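Local coordinates for protein protocatechuate decarboxylase (Klebsiella pneumoniae, PDB 5O3M) that catalyses the prenylated-flavin-dependent decarboxylation of 3,4-dihydroxybenzoate, as a member of the UbiD family, and can run in reverse to carboxylate catechols at the para position, at residues F169-A174 and Q338-P343; T227-L232 and E282-G287; G75-F80 and R90-M95. One frame throughout, in Å; residues are numbered along the deposited sequence.

Contact 1. Residues F169-A174 and Q338-P343. With 9JE (pentane-1,5-diol), chain G.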
# COMPACT_ATOMS: atom_id res chain seq x y z
N PHE A 169 -9.92 -46.30 7.83
CA PHE A 169 -8.71 -46.47 8.63
C PHE A 169 -7.80 -45.28 8.35
O PHE A 169 -7.47 -45.00 7.19
CB PHE A 169 -7.98 -47.77 8.28
CG PHE A 169 -8.86 -49.01 8.34
CD1 PHE A 169 -9.27 -49.55 9.55
CD2 PHE A 169 -9.26 -49.64 7.17
CE1 PHE A 169 -10.07 -50.68 9.60
CE2 PHE A 169 -10.06 -50.77 7.21
CZ PHE A 169 -10.46 -51.29 8.43
N CYS A 170 -7.42 -44.56 9.41
CA CYS A 170 -6.69 -43.30 9.26
C CYS A 170 -5.22 -43.39 9.62
O CYS A 170 -4.50 -42.40 9.46
CB CYS A 170 -7.35 -42.20 10.10
SG CYS A 170 -9.00 -41.71 9.52
N LEU A 171 -4.73 -44.53 10.10
CA LEU A 171 -3.33 -44.63 10.48
C LEU A 171 -2.68 -45.85 9.82
O LEU A 171 -2.00 -46.65 10.46
CB LEU A 171 -3.18 -44.67 12.00
CG LEU A 171 -3.22 -43.31 12.69
CD1 LEU A 171 -3.07 -43.47 14.17
CD2 LEU A 171 -2.12 -42.37 12.15
N GLY A 172 -2.90 -46.00 8.51
CA GLY A 172 -2.37 -47.11 7.76
C GLY A 172 -0.97 -46.88 7.22
O GLY A 172 -0.76 -45.99 6.38
N LEU A 173 -0.00 -47.66 7.69
CA LEU A 173 1.38 -47.55 7.23
C LEU A 173 1.61 -48.55 6.10
O LEU A 173 1.64 -49.77 6.32
CB LEU A 173 2.35 -47.77 8.38
CG LEU A 173 3.82 -47.52 8.03
CD1 LEU A 173 4.23 -46.04 8.29
CD2 LEU A 173 4.70 -48.48 8.82
N ALA A 174 1.76 -48.03 4.89
CA ALA A 174 1.94 -48.86 3.71
C ALA A 174 3.42 -49.19 3.53
O ALA A 174 4.27 -48.30 3.61
CB ALA A 174 1.40 -48.16 2.46
N GLN A 338 -6.06 -49.22 15.82
CA GLN A 338 -5.64 -47.86 16.16
C GLN A 338 -5.90 -46.94 14.97
O GLN A 338 -5.57 -47.28 13.83
CB GLN A 338 -4.17 -47.83 16.55
CG GLN A 338 -3.62 -46.44 16.74
CD GLN A 338 -2.12 -46.44 17.04
OE1 GLN A 338 -1.42 -47.42 16.78
NE2 GLN A 338 -1.62 -45.33 17.58
N THR A 339 -6.52 -45.80 15.24
CA THR A 339 -6.78 -44.78 14.23
C THR A 339 -6.75 -43.43 14.94
O THR A 339 -6.20 -43.31 16.03
CB THR A 339 -8.11 -45.08 13.50
OG1 THR A 339 -8.30 -44.14 12.44
CG2 THR A 339 -9.27 -45.02 14.46
N LEU A 340 -7.35 -42.41 14.33
CA LEU A 340 -7.34 -41.09 14.94
C LEU A 340 -8.69 -40.40 14.74
O LEU A 340 -9.50 -40.81 13.91
CB LEU A 340 -6.19 -40.22 14.38
CG LEU A 340 -6.02 -40.13 12.85
CD1 LEU A 340 -7.21 -39.43 12.20
CD2 LEU A 340 -4.73 -39.41 12.52
N VAL A 341 -8.92 -39.36 15.54
CA VAL A 341 -10.13 -38.54 15.47
C VAL A 341 -9.71 -37.09 15.32
O VAL A 341 -8.85 -36.61 16.07
CB VAL A 341 -11.00 -38.71 16.73
CG1 VAL A 341 -12.18 -37.73 16.70
CG2 VAL A 341 -11.48 -40.17 16.87
N GLY A 342 -10.30 -36.37 14.34
CA GLY A 342 -10.15 -34.93 14.28
C GLY A 342 -9.96 -34.33 12.90
O GLY A 342 -10.87 -33.72 12.33
N PRO A 343 -8.76 -34.49 12.31
CA PRO A 343 -7.64 -35.27 12.87
C PRO A 343 -6.95 -34.56 14.07
O PRO A 343 -6.15 -35.16 14.79
CB PRO A 343 -6.70 -35.42 11.66
CG PRO A 343 -6.95 -34.18 10.85
CD PRO A 343 -8.44 -33.94 10.98
C02 9JE G . 0.65 -37.33 7.66
C03 9JE G . 0.08 -37.92 8.93
C04 9JE G . -1.43 -37.70 9.09
C05 9JE G . -2.26 -38.97 8.87
C06 9JE G . -3.77 -38.71 8.83
O01 9JE G . 1.60 -36.37 8.01
O07 9JE G . -4.47 -39.86 8.38
O HOH W 1 -6.02 -46.91 11.13
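One wall of a pentane-1,5-diol pocket is built where C170 and L171, on strand 168-177, meet T339 and L340, where strand 337-339 passes into a loop. The main-chain link is indirect, because the strands do not pair here. Instead the T339 hydroxyl accepts a bond from the C170 amide: C170 N donates to T339 OG1 at 3.2 Å, a bent bond of 141°. With chi1 at -176°, OG1 lies opposite T339's own N and reaches strand 168-177, a job suited to a short hydroxyl side chain. A water makes the second link, accepting from L171 N at 2.9 Å and donating to Q338 O at 2.8 Å, which satisfies two buried backbone groups.

Around these polar bonds the packing is mostly apolar. L340 CD1 presses on C170 CB at 3.5 Å, tighter than usual for two carbons; a cysteine, small and unbranched, lets L340 come this close. The L171 and L340 side chains cross at about a right angle, with their CD2 methyls 4.0 Å apart. L171 CD1, by contrast, rests against a carbonyl, 3.6 Å from T339 O. The diol touches both segments: its O07 donates to C170 O at 2.8 Å, and its C06 lies 3.9 Å from L340 CD2, so a carbonyl and a methyl receive its polar and apolar parts.

Helix 344-366 follows directly and covers the leucines, E346 and L350 touching L171. Strand 168-177 itself pairs with strands 185-196 and 224-230, while strand 337-339 pairs with strand 91-93.

Contact 2. Residues T227-L232 and E282-G287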
# COMPACT_ATOMS: atom_id res chain seq x y z
N THR A 227 1.31 -53.96 1.83
CA THR A 227 0.76 -54.23 3.16
C THR A 227 0.45 -52.91 3.85
O THR A 227 1.18 -51.92 3.68
CB THR A 227 1.71 -55.08 4.05
OG1 THR A 227 2.98 -54.41 4.20
CG2 THR A 227 1.91 -56.49 3.48
N ILE A 228 -0.64 -52.91 4.61
CA ILE A 228 -1.09 -51.76 5.37
C ILE A 228 -1.02 -52.15 6.83
O ILE A 228 -1.80 -52.99 7.29
CB ILE A 228 -2.52 -51.34 4.99
CG1 ILE A 228 -2.68 -51.21 3.46
CG2 ILE A 228 -2.93 -50.11 5.76
CD1 ILE A 228 -1.91 -50.05 2.83
N ASN A 229 -0.10 -51.54 7.57
CA ASN A 229 0.19 -51.92 8.95
C ASN A 229 -0.39 -50.88 9.91
O ASN A 229 -0.11 -49.68 9.78
CB ASN A 229 1.69 -52.07 9.15
CG ASN A 229 2.32 -53.09 8.19
OD1 ASN A 229 2.55 -54.23 8.56
ND2 ASN A 229 2.59 -52.67 6.96
N MET A 230 -1.16 -51.33 10.89
CA MET A 230 -1.86 -50.44 11.81
C MET A 230 -1.70 -50.94 13.24
O MET A 230 -1.75 -52.14 13.49
CB MET A 230 -3.34 -50.36 11.46
CG MET A 230 -3.59 -50.05 9.99
SD MET A 230 -5.35 -49.88 9.64
CE MET A 230 -5.87 -51.58 9.85
N GLY A 231 -1.54 -50.00 14.18
CA GLY A 231 -1.34 -50.34 15.58
C GLY A 231 0.13 -50.51 15.88
O GLY A 231 0.61 -51.64 15.99
N LEU A 232 0.86 -49.41 15.99
CA LEU A 232 2.31 -49.44 15.97
C LEU A 232 2.88 -48.64 17.13
O LEU A 232 2.22 -47.76 17.69
CB LEU A 232 2.87 -48.87 14.65
CG LEU A 232 2.18 -49.36 13.37
CD1 LEU A 232 2.67 -48.60 12.13
CD2 LEU A 232 2.38 -50.85 13.20
N GLU A 282 -0.39 -54.51 15.31
CA GLU A 282 -1.66 -55.04 15.78
C GLU A 282 -2.43 -55.71 14.65
O GLU A 282 -2.89 -56.84 14.78
CB GLU A 282 -2.50 -53.93 16.41
CG GLU A 282 -2.01 -53.43 17.77
CD GLU A 282 -2.12 -54.48 18.89
OE1 GLU A 282 -3.08 -55.29 18.88
OE2 GLU A 282 -1.25 -54.47 19.78
N ILE A 283 -2.57 -55.01 13.52
CA ILE A 283 -3.40 -55.43 12.39
C ILE A 283 -2.62 -55.20 11.10
O ILE A 283 -1.99 -54.15 10.93
CB ILE A 283 -4.75 -54.67 12.37
CG1 ILE A 283 -5.54 -54.91 13.66
CG2 ILE A 283 -5.58 -55.03 11.12
CD1 ILE A 283 -6.88 -54.25 13.68
N VAL A 284 -2.68 -56.17 10.18
CA VAL A 284 -2.05 -56.04 8.87
C VAL A 284 -3.08 -56.39 7.79
O VAL A 284 -3.61 -57.50 7.76
CB VAL A 284 -0.81 -56.94 8.72
CG1 VAL A 284 -0.26 -56.85 7.30
CG2 VAL A 284 0.25 -56.54 9.75
N ILE A 285 -3.33 -55.45 6.88
CA ILE A 285 -4.11 -55.72 5.68
C ILE A 285 -3.15 -55.95 4.52
O ILE A 285 -2.38 -55.06 4.15
CB ILE A 285 -5.08 -54.57 5.37
CG1 ILE A 285 -6.03 -54.33 6.55
CG2 ILE A 285 -5.89 -54.89 4.15
CD1 ILE A 285 -6.66 -52.94 6.57
N GLU A 286 -3.17 -57.17 3.97
CA GLU A 286 -2.37 -57.53 2.80
C GLU A 286 -3.26 -57.44 1.56
O GLU A 286 -4.38 -57.95 1.57
CB GLU A 286 -1.78 -58.94 2.94
CG GLU A 286 -1.04 -59.19 4.27
CD GLU A 286 -0.27 -60.52 4.30
OE1 GLU A 286 -0.40 -61.31 3.33
OE2 GLU A 286 0.47 -60.77 5.29
N GLY A 287 -2.75 -56.81 0.52
CA GLY A 287 -3.51 -56.73 -0.71
C GLY A 287 -2.65 -56.30 -1.88
O GLY A 287 -1.42 -56.29 -1.79
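M230 reaches across to both I283 and I285, joining strands 224-230 and 283-289, neighbours in the large antiparallel sheet of the Rift-related region; strand 168-177 lies next to the first and strand 323-331 next to the second. Its chain runs straight to the sulfur and then turns at chi3 (-69°), which swings CE back over the partner strand, 3.7 Å from I283 CG2 and 3.6 Å from I285 CD1. A flexible, unbranched methionine can touch two isoleucines at once. On the same face, I228 and I285 meet at their beta carbons, CB to CB 4.1 Å, while the tip of I228 leads away toward I324 and M202.

The other face is more polar. T227 holds its hydroxyl, also bonded to K276 O, between N and the carbonyl carbon (chi1 58°), leaving CG2 to lie alongside E286 CG at 4.1 Å. N229 ND2 donates along its own strand to T227 OG1 at 3.3 Å, and N229 OD1 lies 3.5 Å from V284 CG2. I278 N, bonded to OD1, and L173 O, bonded to ND2, further fix the amide's rotation.

Backbone bonds set the register, I228 N to I285 O measuring 2.8 Å. At the end of the pairing E282 and I283 both face M230, a classic beta bulge, and E282 N donates to G231 O at 3.1 Å. G231, at positive phi and without a side chain, lets E282 CB and CG pack on its CA. The bend at chi2 takes the E282 carboxylate away to R29 and I336 N.

E286 is likewise held by S272 N and V271 N. Such buried carboxylates, met by backbone N-H groups or an arginine, are probably ionised, while the face of I228, M230, I283 and I285 is packed by aliphatic groups and a methionine.

Contact 3. Residues G75-F80 and R90-M95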
# COMPACT_ATOMS: atom_id res chain seq x y z
N GLY A 75 -6.01 -34.50 25.98
CA GLY A 75 -6.37 -35.45 27.00
C GLY A 75 -5.66 -36.77 26.85
O GLY A 75 -4.72 -36.90 26.05
N PRO A 76 -6.10 -37.78 27.58
CA PRO A 76 -5.50 -39.11 27.45
C PRO A 76 -5.76 -39.72 26.08
O PRO A 76 -6.75 -39.40 25.42
CB PRO A 76 -6.20 -39.92 28.55
CG PRO A 76 -7.56 -39.27 28.65
CD PRO A 76 -7.30 -37.79 28.44
N ALA A 77 -4.86 -40.61 25.66
CA ALA A 77 -5.23 -41.56 24.62
C ALA A 77 -6.36 -42.44 25.15
O ALA A 77 -6.43 -42.72 26.35
CB ALA A 77 -4.02 -42.41 24.22
N MET A 78 -7.26 -42.87 24.27
CA MET A 78 -8.47 -43.53 24.74
C MET A 78 -8.69 -44.86 24.05
O MET A 78 -8.67 -44.94 22.82
CB MET A 78 -9.68 -42.63 24.55
CG MET A 78 -10.93 -43.17 25.20
SD MET A 78 -12.09 -41.86 25.59
CE MET A 78 -13.44 -42.77 26.33
N MET A 79 -8.94 -45.91 24.84
CA MET A 79 -9.26 -47.24 24.34
C MET A 79 -10.75 -47.49 24.53
O MET A 79 -11.26 -47.41 25.66
CB MET A 79 -8.43 -48.31 25.04
CG MET A 79 -8.64 -49.75 24.53
SD MET A 79 -7.84 -50.08 22.94
CE MET A 79 -6.12 -50.21 23.41
N PHE A 80 -11.44 -47.80 23.43
CA PHE A 80 -12.85 -48.20 23.45
C PHE A 80 -12.91 -49.73 23.38
O PHE A 80 -12.62 -50.33 22.34
CB PHE A 80 -13.62 -47.56 22.30
CG PHE A 80 -13.78 -46.07 22.44
CD1 PHE A 80 -12.76 -45.21 22.02
CD2 PHE A 80 -14.92 -45.52 22.99
CE1 PHE A 80 -12.90 -43.82 22.13
CE2 PHE A 80 -15.06 -44.12 23.12
CZ PHE A 80 -14.05 -43.28 22.69
N ARG A 90 -11.43 -53.76 19.78
CA ARG A 90 -11.26 -52.61 20.64
C ARG A 90 -10.51 -51.57 19.83
O ARG A 90 -9.69 -51.90 18.98
CB ARG A 90 -10.51 -52.97 21.94
CG ARG A 90 -9.28 -53.84 21.74
CD ARG A 90 -8.55 -54.09 23.06
NE ARG A 90 -7.40 -54.98 22.91
CZ ARG A 90 -6.35 -54.98 23.73
NH1 ARG A 90 -6.29 -54.13 24.75
NH2 ARG A 90 -5.35 -55.82 23.52
N ILE A 91 -10.83 -50.30 20.08
CA ILE A 91 -10.37 -49.20 19.23
C ILE A 91 -9.57 -48.23 20.08
O ILE A 91 -10.01 -47.82 21.16
CB ILE A 91 -11.55 -48.50 18.53
CG1 ILE A 91 -12.40 -49.53 17.76
CG2 ILE A 91 -11.05 -47.33 17.64
CD1 ILE A 91 -13.60 -48.95 17.07
N LEU A 92 -8.40 -47.86 19.58
CA LEU A 92 -7.55 -46.88 20.24
C LEU A 92 -7.43 -45.65 19.36
O LEU A 92 -7.14 -45.77 18.16
CB LEU A 92 -6.17 -47.47 20.52
CG LEU A 92 -5.08 -46.52 21.00
CD1 LEU A 92 -5.24 -46.18 22.49
CD2 LEU A 92 -3.74 -47.16 20.70
N VAL A 93 -7.63 -44.48 19.95
CA VAL A 93 -7.48 -43.21 19.27
C VAL A 93 -6.67 -42.28 20.17
O VAL A 93 -6.65 -42.44 21.40
CB VAL A 93 -8.84 -42.58 18.90
CG1 VAL A 93 -9.58 -43.44 17.88
CG2 VAL A 93 -9.70 -42.37 20.15
N GLY A 94 -5.96 -41.33 19.55
CA GLY A 94 -5.35 -40.24 20.28
C GLY A 94 -3.96 -40.51 20.82
O GLY A 94 -3.46 -39.71 21.63
N MET A 95 -3.33 -41.60 20.39
CA MET A 95 -2.00 -41.95 20.88
C MET A 95 -1.01 -40.81 20.69
O MET A 95 -0.24 -40.49 21.61
CB MET A 95 -1.52 -43.22 20.17
CG MET A 95 -0.42 -43.97 20.89
SD MET A 95 -0.88 -44.63 22.51
CE MET A 95 0.66 -45.42 22.93
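M78 and F80 pair with V93 and I91 in a beta hairpin of the N-terminal region, strands 77-80 and 91-93, at the middle of a four-stranded sheet that strand 337-339 completes. Four backbone bonds, all fairly straight, join the strands: F80 N reaches I91 O at 2.7 Å, and M78 N meets V93 O at 3.0 Å with 175° at the hydrogen. Weaker CA-H...O contacts fill in between, L92 CA lying 3.4 Å from M78 O.

Apolar packing differs on the two faces. On one, flexible M79 can bend over L92, turning at chi2 (75°) and again at chi3, which lays SD against L92 CB at 3.9 Å; CE continues to R90 NH1, 4.1 Å away, in an oblique approach. R90 itself is anchored by NH2 to N334 O. Where strand 77-80 begins, A77 CB lies 4.2 Å from M95 SD; small A77 fits against the turn at G94, whose positive phi a glycine adopts readily.

The opposite face carries F80, covered by L55 and V58 of helix 54-62. The ring presents its edge to the partner strand: I91 O lies in its plane beside CD1, at 3.9 Å, and the V93 methyl CG2 approaches CE1 to 4.0 Å.

In the fold
From the N terminus, contact 3 comes first and closes a short hairpin loop. Contact 1 opens much later, at 169-174, and closes at 338-343; contact 2 lies wholly inside that long loop, joining 227-232 to 282-287. Nothing crosses: contact 3 precedes the nested pair. Space links them more closely than sequence does. Strand 168-177 neighbours strand 224-230, L173 O probably accepting from N229 N at 2.8 Å, and Q338 OE1 probably accepts from L232 N. Strand 337-339 joins the hairpin's sheet, T339 N probably donating to L92 O. Contact 1 therefore ties the large antiparallel sheet that holds contact 2 to the small mixed sheet of contact 3.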